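Local atomic coordinates of acetone carboxylase alpha subunit (Xanthobacter autotrophicus Py2, PDB entry 5M45), a protein that forms the alpha subunit of a multisubunit enzyme and belongs to the hydantoinase B/oxoprolinase family, with a manganese(II) ion bound in this chain. Residues Y288-F293 against W408-R413; D137-N142 against I157-W162; V296-E301 against W342-A347. All blocks are in the same frame, centred on the assembly; numbering follows the deposited sequence.

Contact 1 (Y288-F293 against W408-R413); sequences YRQVGF and WTALWR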
loop_
_atom_site.group_PDB
_atom_site.type_symbol
_atom_site.label_atom_id
_atom_site.label_comp_id
_atom_site.label_asym_id
_atom_site.label_seq_id
_atom_site.Cartn_x
_atom_site.Cartn_y
_atom_site.Cartn_z
ATOM N N TYR A 288 5.376 27.631 -33.369
ATOM C CA TYR A 288 4.624 28.333 -32.302
ATOM C C TYR A 288 5.352 28.084 -30.968
ATOM O O TYR A 288 5.683 26.914 -30.659
ATOM C CB TYR A 288 3.180 27.790 -32.205
ATOM C CG TYR A 288 2.363 27.901 -33.498
ATOM C CD1 TYR A 288 2.559 27.003 -34.562
ATOM C CD2 TYR A 288 1.392 28.870 -33.652
ATOM C CE1 TYR A 288 1.851 27.112 -35.745
ATOM C CE2 TYR A 288 0.661 28.973 -34.831
ATOM C CZ TYR A 288 0.891 28.099 -35.879
ATOM O OH TYR A 288 0.172 28.206 -37.058
ATOM N N ARG A 289 5.612 29.139 -30.183
ATOM C CA ARG A 289 6.363 29.019 -28.937
ATOM C C ARG A 289 5.530 29.595 -27.770
ATOM O O ARG A 289 4.985 30.683 -27.878
ATOM C CB ARG A 289 7.728 29.742 -29.034
ATOM C CG ARG A 289 8.559 29.354 -30.256
ATOM C CD ARG A 289 9.866 30.162 -30.381
ATOM N NE ARG A 289 10.469 29.920 -31.713
ATOM C CZ ARG A 289 10.122 30.537 -32.844
ATOM N NH1 ARG A 289 9.201 31.535 -32.885
ATOM N NH2 ARG A 289 10.730 30.199 -33.958
ATOM N N GLN A 290 5.439 28.835 -26.680
ATOM C CA GLN A 290 4.629 29.196 -25.512
ATOM C C GLN A 290 5.111 28.451 -24.259
ATOM O O GLN A 290 5.937 27.515 -24.356
ATOM C CB GLN A 290 3.126 28.968 -25.772
ATOM C CG GLN A 290 2.748 27.555 -26.247
ATOM C CD GLN A 290 2.981 27.346 -27.768
ATOM O OE1 GLN A 290 2.432 28.093 -28.586
ATOM N NE2 GLN A 290 3.807 26.357 -28.127
ATOM N N VAL A 291 4.614 28.866 -23.086
ATOM C CA VAL A 291 5.086 28.313 -21.810
ATOM C C VAL A 291 3.988 28.410 -20.728
ATOM O O VAL A 291 3.129 29.310 -20.776
ATOM C CB VAL A 291 6.404 28.976 -21.375
ATOM C CG1 VAL A 291 6.226 30.454 -21.129
ATOM C CG2 VAL A 291 7.025 28.308 -20.158
ATOM N N GLY A 292 4.011 27.471 -19.775
ATOM C CA GLY A 292 3.197 27.553 -18.552
ATOM C C GLY A 292 4.017 27.252 -17.293
ATOM O O GLY A 292 5.058 26.615 -17.378
ATOM N N PHE A 293 3.508 27.708 -16.151
ATOM C CA PHE A 293 4.114 27.545 -14.833
ATOM C C PHE A 293 3.007 27.278 -13.771
ATOM O O PHE A 293 1.820 27.620 -13.987
ATOM C CB PHE A 293 4.833 28.841 -14.391
ATOM C CG PHE A 293 5.842 29.374 -15.360
ATOM C CD1 PHE A 293 5.473 30.285 -16.356
ATOM C CD2 PHE A 293 7.181 29.007 -15.261
ATOM C CE1 PHE A 293 6.446 30.814 -17.216
ATOM C CE2 PHE A 293 8.129 29.518 -16.135
ATOM C CZ PHE A 293 7.759 30.417 -17.109
ATOM N N TRP A 408 -0.842 22.118 -20.115
ATOM C CA TRP A 408 -1.713 21.973 -21.300
ATOM C C TRP A 408 -2.345 23.302 -21.764
ATOM O O TRP A 408 -2.563 23.500 -22.975
ATOM C CB TRP A 408 -2.812 20.933 -21.093
ATOM C CG TRP A 408 -2.359 19.518 -20.843
ATOM C CD1 TRP A 408 -1.264 18.903 -21.354
ATOM C CD2 TRP A 408 -3.021 18.542 -20.015
ATOM N NE1 TRP A 408 -1.173 17.597 -20.880
ATOM C CE2 TRP A 408 -2.245 17.369 -20.051
ATOM C CE3 TRP A 408 -4.186 18.559 -19.240
ATOM C CZ2 TRP A 408 -2.603 16.219 -19.351
ATOM C CZ3 TRP A 408 -4.551 17.394 -18.561
ATOM C CH2 TRP A 408 -3.754 16.251 -18.601
ATOM N N THR A 409 -2.630 24.202 -20.832
ATOM C CA THR A 409 -3.313 25.467 -21.155
ATOM C C THR A 409 -2.591 26.302 -22.233
ATOM O O THR A 409 -3.239 26.898 -23.087
ATOM C CB THR A 409 -3.637 26.291 -19.889
ATOM O OG1 THR A 409 -4.565 27.351 -20.194
ATOM C CG2 THR A 409 -2.377 26.850 -19.266
ATOM N N ALA A 410 -1.256 26.306 -22.219
ATOM C CA ALA A 410 -0.479 27.067 -23.209
ATOM C C ALA A 410 -0.673 26.565 -24.650
ATOM O O ALA A 410 -0.574 27.351 -25.588
ATOM C CB ALA A 410 0.989 27.055 -22.846
ATOM N N LEU A 411 -0.981 25.277 -24.834
ATOM C CA LEU A 411 -1.139 24.719 -26.175
ATOM C C LEU A 411 -2.376 25.266 -26.887
ATOM O O LEU A 411 -2.362 25.437 -28.104
ATOM C CB LEU A 411 -1.120 23.181 -26.176
ATOM C CG LEU A 411 0.012 22.543 -25.304
ATOM C CD1 LEU A 411 0.032 21.020 -25.346
ATOM C CD2 LEU A 411 1.417 23.039 -25.609
ATOM N N TRP A 412 -3.451 25.572 -26.139
ATOM C CA TRP A 412 -4.616 26.279 -26.726
ATOM C C TRP A 412 -4.227 27.628 -27.342
ATOM O O TRP A 412 -4.764 28.022 -28.382
ATOM C CB TRP A 412 -5.683 26.605 -25.671
ATOM C CG TRP A 412 -6.477 25.495 -25.090
ATOM C CD1 TRP A 412 -6.175 24.783 -23.960
ATOM C CD2 TRP A 412 -7.771 25.009 -25.538
ATOM N NE1 TRP A 412 -7.194 23.876 -23.696
ATOM C CE2 TRP A 412 -8.178 24.005 -24.642
ATOM C CE3 TRP A 412 -8.609 25.344 -26.605
ATOM C CZ2 TRP A 412 -9.387 23.313 -24.777
ATOM C CZ3 TRP A 412 -9.819 24.675 -26.749
ATOM C CH2 TRP A 412 -10.207 23.671 -25.831
ATOM N N ARG A 413 -3.303 28.357 -26.700
ATOM C CA ARG A 413 -2.878 29.643 -27.222
ATOM C C ARG A 413 -2.152 29.519 -28.566
ATOM O O ARG A 413 -2.405 30.292 -29.512
ATOM C CB ARG A 413 -2.005 30.409 -26.212
ATOM C CG ARG A 413 -2.732 30.739 -24.921
ATOM C CD ARG A 413 -2.057 31.882 -24.114
ATOM N NE ARG A 413 -0.652 31.611 -23.820
ATOM C CZ ARG A 413 -0.198 30.863 -22.801
ATOM N NH1 ARG A 413 -1.010 30.282 -21.905
ATOM N NH2 ARG A 413 1.128 30.706 -22.659
HETATM O O HOH W 1 0.304 29.046 -19.677
HETATM O O HOH W 2 3.512 31.784 -23.801
#

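Contact 2 (D137-N142 against I157-W162); sequences DIFCNN and IVPIFW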
loop_
_atom_site.group_PDB
_atom_site.type_symbol
_atom_site.label_atom_id
_atom_site.label_comp_id
_atom_site.label_asym_id
_atom_site.label_seq_id
_atom_site.Cartn_x
_atom_site.Cartn_y
_atom_site.Cartn_z
ATOM N N ASP A 137 -11.662 -13.769 -17.596
ATOM C CA ASP A 137 -10.786 -13.150 -16.599
ATOM C C ASP A 137 -11.203 -11.690 -16.345
ATOM O O ASP A 137 -11.824 -11.061 -17.198
ATOM C CB ASP A 137 -9.318 -13.217 -17.048
ATOM C CG ASP A 137 -8.681 -14.578 -16.811
ATOM O OD1 ASP A 137 -9.293 -15.482 -16.176
ATOM O OD2 ASP A 137 -7.524 -14.743 -17.234
ATOM N N ILE A 138 -10.866 -11.195 -15.159
ATOM C CA ILE A 138 -11.004 -9.771 -14.804
ATOM C C ILE A 138 -9.661 -9.233 -14.286
ATOM O O ILE A 138 -9.096 -9.784 -13.327
ATOM C CB ILE A 138 -12.074 -9.569 -13.695
ATOM C CG1 ILE A 138 -13.424 -10.126 -14.149
ATOM C CG2 ILE A 138 -12.248 -8.078 -13.377
ATOM C CD1 ILE A 138 -14.493 -10.148 -13.014
ATOM N N PHE A 139 -9.163 -8.161 -14.923
ATOM C CA PHE A 139 -7.953 -7.460 -14.505
ATOM C C PHE A 139 -8.299 -6.112 -13.857
ATOM O O PHE A 139 -9.266 -5.463 -14.244
ATOM C CB PHE A 139 -6.950 -7.289 -15.698
ATOM C CG PHE A 139 -6.400 -8.591 -16.223
ATOM C CD1 PHE A 139 -5.249 -9.156 -15.675
ATOM C CD2 PHE A 139 -7.026 -9.262 -17.273
ATOM C CE1 PHE A 139 -4.741 -10.366 -16.155
ATOM C CE2 PHE A 139 -6.538 -10.481 -17.753
ATOM C CZ PHE A 139 -5.395 -11.041 -17.200
ATOM N N CYS A 140 -7.528 -5.704 -12.855
ATOM C CA CYS A 140 -7.646 -4.385 -12.271
ATOM C C CYS A 140 -6.282 -3.707 -12.274
ATOM O O CYS A 140 -5.266 -4.357 -12.083
ATOM C CB CYS A 140 -8.241 -4.487 -10.854
ATOM S SG CYS A 140 -8.554 -2.907 -10.017
ATOM N N ASN A 141 -6.269 -2.394 -12.477
ATOM C CA ASN A 141 -5.008 -1.635 -12.567
ATOM C C ASN A 141 -5.191 -0.168 -12.227
ATOM O O ASN A 141 -6.241 0.419 -12.546
ATOM C CB ASN A 141 -4.465 -1.755 -14.013
ATOM C CG ASN A 141 -3.222 -0.933 -14.245
ATOM O OD1 ASN A 141 -2.127 -1.295 -13.797
ATOM N ND2 ASN A 141 -3.379 0.199 -14.905
ATOM N N ASN A 142 -4.193 0.422 -11.559
ATOM C CA ASN A 142 -4.116 1.887 -11.409
ATOM C C ASN A 142 -2.696 2.458 -11.378
ATOM O O ASN A 142 -2.513 3.626 -10.984
ATOM C CB ASN A 142 -4.908 2.349 -10.174
ATOM C CG ASN A 142 -4.203 2.010 -8.871
ATOM O OD1 ASN A 142 -3.221 1.272 -8.890
ATOM N ND2 ASN A 142 -4.673 2.569 -7.746
ATOM N N ILE A 157 -10.253 -4.087 -16.637
ATOM C CA ILE A 157 -9.948 -4.480 -18.031
ATOM C C ILE A 157 -10.321 -5.987 -18.251
ATOM O O ILE A 157 -9.899 -6.860 -17.493
ATOM C CB ILE A 157 -8.455 -4.215 -18.342
ATOM C CG1 ILE A 157 -8.110 -2.713 -18.267
ATOM C CG2 ILE A 157 -8.101 -4.726 -19.734
ATOM C CD1 ILE A 157 -6.608 -2.469 -18.082
ATOM N N VAL A 158 -11.142 -6.263 -19.276
ATOM C CA VAL A 158 -11.651 -7.613 -19.582
ATOM C C VAL A 158 -11.300 -7.938 -21.062
ATOM O O VAL A 158 -11.642 -7.156 -21.961
ATOM C CB VAL A 158 -13.177 -7.676 -19.384
ATOM C CG1 VAL A 158 -13.721 -9.011 -19.835
ATOM C CG2 VAL A 158 -13.522 -7.395 -17.923
ATOM N N PRO A 159 -10.658 -9.098 -21.319
ATOM C CA PRO A 159 -10.423 -9.507 -22.710
ATOM C C PRO A 159 -11.706 -10.004 -23.364
ATOM O O PRO A 159 -12.623 -10.492 -22.669
ATOM C CB PRO A 159 -9.393 -10.641 -22.586
ATOM C CG PRO A 159 -9.725 -11.268 -21.261
ATOM C CD PRO A 159 -10.146 -10.104 -20.368
ATOM N N ILE A 160 -11.779 -9.834 -24.679
ATOM C CA ILE A 160 -12.919 -10.294 -25.492
ATOM C C ILE A 160 -12.475 -11.399 -26.447
ATOM O O ILE A 160 -11.530 -11.213 -27.218
ATOM C CB ILE A 160 -13.537 -9.111 -26.291
ATOM C CG1 ILE A 160 -13.920 -7.979 -25.324
ATOM C CG2 ILE A 160 -14.724 -9.599 -27.110
ATOM C CD1 ILE A 160 -14.365 -6.670 -25.975
ATOM N N PHE A 161 -13.168 -12.539 -26.398
ATOM C CA PHE A 161 -12.861 -13.751 -27.176
ATOM C C PHE A 161 -13.981 -14.081 -28.183
ATOM O O PHE A 161 -15.137 -13.764 -27.967
ATOM C CB PHE A 161 -12.619 -14.954 -26.224
ATOM C CG PHE A 161 -11.231 -14.973 -25.595
ATOM C CD1 PHE A 161 -10.920 -14.146 -24.536
ATOM C CD2 PHE A 161 -10.262 -15.861 -26.059
ATOM C CE1 PHE A 161 -9.650 -14.186 -23.936
ATOM C CE2 PHE A 161 -8.995 -15.879 -25.495
ATOM C CZ PHE A 161 -8.687 -15.061 -24.419
ATOM N N TRP A 162 -13.605 -14.663 -29.308
ATOM C CA TRP A 162 -14.534 -15.174 -30.308
ATOM C C TRP A 162 -13.995 -16.532 -30.765
ATOM O O TRP A 162 -12.871 -16.631 -31.265
ATOM C CB TRP A 162 -14.692 -14.229 -31.513
ATOM C CG TRP A 162 -15.673 -14.772 -32.536
ATOM C CD1 TRP A 162 -15.368 -15.319 -33.776
ATOM C CD2 TRP A 162 -17.090 -14.856 -32.415
ATOM N NE1 TRP A 162 -16.517 -15.738 -34.406
ATOM C CE2 TRP A 162 -17.585 -15.464 -33.597
ATOM C CE3 TRP A 162 -17.991 -14.474 -31.428
ATOM C CZ2 TRP A 162 -18.939 -15.689 -33.810
ATOM C CZ3 TRP A 162 -19.364 -14.712 -31.655
ATOM C CH2 TRP A 162 -19.814 -15.289 -32.835
#

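Contact 3 (V296-E301 against W342-A347); sequences VPYAHE and WHTYNA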
loop_
_atom_site.group_PDB
_atom_site.type_symbol
_atom_site.label_atom_id
_atom_site.label_comp_id
_atom_site.label_asym_id
_atom_site.label_seq_id
_atom_site.Cartn_x
_atom_site.Cartn_y
_atom_site.Cartn_z
ATOM N N VAL A 296 4.613 25.577 -6.093
ATOM C CA VAL A 296 4.659 24.548 -5.050
ATOM C C VAL A 296 5.257 25.150 -3.752
ATOM O O VAL A 296 6.463 25.017 -3.504
ATOM C CB VAL A 296 5.456 23.328 -5.505
ATOM C CG1 VAL A 296 5.407 22.230 -4.446
ATOM C CG2 VAL A 296 4.912 22.786 -6.832
ATOM N N PRO A 297 4.396 25.792 -2.907
ATOM C CA PRO A 297 4.874 26.474 -1.695
ATOM C C PRO A 297 5.029 25.532 -0.473
ATOM O O PRO A 297 4.306 25.673 0.538
ATOM C CB PRO A 297 3.831 27.575 -1.475
ATOM C CG PRO A 297 2.576 27.043 -2.060
ATOM C CD PRO A 297 3.030 26.240 -3.265
ATOM N N TYR A 298 6.000 24.594 -0.568
ATOM C CA TYR A 298 6.177 23.582 0.484
ATOM C C TYR A 298 7.022 24.066 1.660
ATOM O O TYR A 298 7.149 23.349 2.651
ATOM C CB TYR A 298 6.710 22.250 -0.087
ATOM C CG TYR A 298 5.660 21.229 -0.530
ATOM C CD1 TYR A 298 4.400 21.628 -1.019
ATOM C CD2 TYR A 298 5.930 19.866 -0.479
ATOM C CE1 TYR A 298 3.461 20.694 -1.443
ATOM C CE2 TYR A 298 5.001 18.925 -0.893
ATOM C CZ TYR A 298 3.764 19.338 -1.373
ATOM O OH TYR A 298 2.833 18.421 -1.792
ATOM N N ALA A 299 7.597 25.255 1.583
ATOM C CA ALA A 299 8.343 25.830 2.725
ATOM C C ALA A 299 7.442 26.250 3.899
ATOM O O ALA A 299 7.908 26.257 5.043
ATOM C CB ALA A 299 9.244 26.987 2.291
ATOM N N HIS A 300 6.171 26.578 3.618
ATOM C CA HIS A 300 5.255 27.130 4.629
ATOM C C HIS A 300 5.023 26.101 5.770
ATOM O O HIS A 300 4.940 24.890 5.516
ATOM C CB HIS A 300 3.895 27.482 3.962
ATOM C CG HIS A 300 3.020 28.389 4.766
ATOM N ND1 HIS A 300 2.186 27.939 5.758
ATOM C CD2 HIS A 300 2.793 29.723 4.674
ATOM C CE1 HIS A 300 1.497 28.947 6.268
ATOM N NE2 HIS A 300 1.859 30.044 5.640
ATOM N N GLU A 301 4.864 26.597 6.988
ATOM C CA GLU A 301 4.658 25.725 8.146
ATOM C C GLU A 301 3.387 24.851 8.107
ATOM O O GLU A 301 3.330 23.824 8.769
ATOM C CB GLU A 301 4.714 26.513 9.467
ATOM C CG GLU A 301 3.566 27.502 9.668
ATOM C CD GLU A 301 3.421 28.013 11.106
ATOM O OE1 GLU A 301 2.942 29.168 11.238
ATOM O OE2 GLU A 301 3.732 27.256 12.089
ATOM N N TRP A 342 9.665 16.217 -4.846
ATOM C CA TRP A 342 9.198 15.546 -3.639
ATOM C C TRP A 342 7.848 16.160 -3.206
ATOM O O TRP A 342 7.766 17.029 -2.345
ATOM C CB TRP A 342 10.240 15.594 -2.517
ATOM C CG TRP A 342 11.592 15.050 -2.898
ATOM C CD1 TRP A 342 12.737 15.789 -3.097
ATOM C CD2 TRP A 342 11.954 13.688 -3.143
ATOM N NE1 TRP A 342 13.782 14.968 -3.441
ATOM C CE2 TRP A 342 13.326 13.671 -3.485
ATOM C CE3 TRP A 342 11.254 12.482 -3.129
ATOM C CZ2 TRP A 342 14.017 12.488 -3.771
ATOM C CZ3 TRP A 342 11.937 11.314 -3.405
ATOM C CH2 TRP A 342 13.317 11.326 -3.731
ATOM N N HIS A 343 6.811 15.693 -3.901
ATOM C CA HIS A 343 5.433 16.191 -3.813
ATOM C C HIS A 343 4.552 15.197 -4.591
ATOM O O HIS A 343 5.063 14.192 -5.087
ATOM C CB HIS A 343 5.354 17.627 -4.349
ATOM C CG HIS A 343 5.974 17.817 -5.698
ATOM N ND1 HIS A 343 5.526 17.169 -6.826
ATOM C CD2 HIS A 343 7.014 18.584 -6.110
ATOM C CE1 HIS A 343 6.257 17.515 -7.875
ATOM N NE2 HIS A 343 7.180 18.363 -7.460
ATOM N N THR A 344 3.255 15.500 -4.719
ATOM C CA THR A 344 2.280 14.605 -5.393
ATOM C C THR A 344 1.841 15.062 -6.799
ATOM O O THR A 344 0.805 14.609 -7.303
ATOM C CB THR A 344 1.044 14.384 -4.483
ATOM O OG1 THR A 344 0.402 15.623 -4.178
ATOM C CG2 THR A 344 1.473 13.716 -3.176
ATOM N N TYR A 345 2.680 15.854 -7.473
ATOM C CA TYR A 345 2.338 16.557 -8.747
ATOM C C TYR A 345 3.097 16.012 -9.972
ATOM O O TYR A 345 2.946 16.566 -11.097
ATOM C CB TYR A 345 2.503 18.123 -8.606
ATOM C CG TYR A 345 2.040 18.604 -7.223
ATOM C CD1 TYR A 345 0.768 18.272 -6.751
ATOM C CD2 TYR A 345 2.863 19.392 -6.404
ATOM C CE1 TYR A 345 0.352 18.626 -5.489
ATOM C CE2 TYR A 345 2.445 19.763 -5.117
ATOM C CZ TYR A 345 1.199 19.383 -4.661
ATOM O OH TYR A 345 0.791 19.691 -3.379
ATOM N N ASN A 346 3.877 14.942 -9.806
ATOM C CA ASN A 346 4.605 14.329 -10.897
ATOM C C ASN A 346 3.690 13.574 -11.876
ATOM O O ASN A 346 2.538 13.225 -11.521
ATOM C CB ASN A 346 5.666 13.363 -10.332
ATOM C CG ASN A 346 6.579 14.049 -9.328
ATOM O OD1 ASN A 346 7.404 14.873 -9.705
ATOM N ND2 ASN A 346 6.395 13.762 -8.036
ATOM N N ALA A 347 4.180 13.311 -13.090
ATOM C CA ALA A 347 3.378 12.614 -14.083
ATOM C C ALA A 347 4.153 11.525 -14.856
ATOM O O ALA A 347 5.104 10.893 -14.292
ATOM C CB ALA A 347 2.691 13.663 -15.011
#

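Contact 1 (Y288-F293 against W408-R413)
Val291 and Ala410 bring their CA atoms to 5.9 Å where strand 288-293 runs roughly antiparallel, at 151°, to the helical turns of 408-413, with the two axes 7.0 Å apart. The small Ala410 side chain lies at this point of nearest approach, its CB 3.7 Å from Val291 O. Beside it Gln290, turned toward the helix, lays the CG of its bent chain 3.4 Å from Ala410 O, while NE2 folds back into a weak bond with Tyr288 O. The Arg413 chain, bent at chi3 (-55°), brings its guanidinium edge to the backbone of Val291. There NH2 donates to Val291 O over 3.1 Å, with the acceptor lying in the guanidinium plane. Two waters in that same plane extend the grip, one joining NH1 to Val291 O and the other taking hydrogens from NH2 and from Val291 N. On the other edge of the strand Gln290 and Gly292 bond to Cys320 and Ala318 of strand 313-324, and at Tyr288 a strand of another protein's chain continues the sheet. At Val291 the arginine and its waters therefore stand where a strand would otherwise bond: Val291 O is met directly and through a water, Val291 N through the second water, and these partners may in turn ease the charge of the buried guanidinium.

Contact 2 (D137-N142 against I157-W162)
Phe139 and Ile157 sit side by side on one face of a two-stranded antiparallel ladder, their CB atoms 4.3 Å apart. They form a hydrogen-bonded pair: Phe139 N donates to Ile157 O over 3.0 Å, and Ile157 N returns a bond of 2.9 Å to Phe139 O. With CG beside its own backbone N (chi1 -65°), the Phe139 ring leans along the partner strand toward Pro159 and away from the aliphatic chain of Ile157. Its rim, and not a face, meets that strand: Ile157 O lies in the ring plane, 3.8 Å from CD2, and Pro159 CD stands near the same plane, 4.5 Å from CE2. Two residues along, Asp137 faces Pro159, which has no N-H to offer, and the regular bonding lapses. Asp137 O meets carbon there, 3.7 Å from Pro159 CD and 3.8 Å from Val158 CG1. The Asp137 carboxylate turns to Lys205 in a salt bridge. In the other direction the ladder goes on through backbone bonding of Asn141 with His155. The hairpin lies within an antiparallel sheet, strand 138-141 having strand 204-208 along its second edge and strand 153-162 having strand 165-175, while helix 227-255 packs on Val158 through Cys241 and Arg245 and on Ile160 through Val248.

Contact 3 (V296-E301 against W342-A347)
Tyr298 and Tyr345 extend from their two segments to bring their hydroxyl OH atoms 2.9 Å apart. This is the tight part of the contact. Tyr298 CE1 comes within 3.9 Å of Tyr345 CE2, and Tyr345 OH lies close to the plane of the Tyr298 ring, at its edge. Val296 runs alongside the same tyrosine: CG1 lies in the Tyr345 ring plane, 3.9 Å from CE2, and CG2 is 4.0 Å from CD2. His343 lies crosswise to Tyr298, its CB 3.7 Å from Tyr298 CE2, and Trp342 O approaches that ring atom equally closely. The histidine is folded over its own backbone (chi1 51°), which lets ND1 accept the Tyr345 N-H at 3.2 Å and ties the ring to the backbone of Tyr345. Val296 and Tyr298, on either side of an inverse gamma turn centred on Pro297, both point toward the loop. Beyond it the packing ends: Ala299 and Glu301 are exposed, and His300 partly so, all remote from 342-347. The Trp342 indole, in contrast to its carbonyl, turns from the contact, and NE1 bonds Tyr754 O. The contact is thus largely aromatic and aliphatic around a buried pair of phenol hydroxyls, so the end of strand 286-297 is tied to the loop by side chains, without backbone hydrogen bonds between them.

In the fold
All three contacts are buried, though contact 3 has a strand end that runs on into exposed residues. Contacts 1 and 3 share strand 286-297, their centres about 22 Å apart, and contact 3 is nested in the chain loop that contact 1 closes; helix 401-422, a partner in contact 1, also touches contact 3 through Phe403 and Leu404. Contact 2 belongs to a separate antiparallel sheet, its centre about 37 Å from that of contact 1, across the chain's centre. Chemistry follows place: backbone ladder bonding inside the sheet of contact 2, arginine and water at a strand edge in contact 1, and phenol and aliphatic packing against an irregular loop in contact 3.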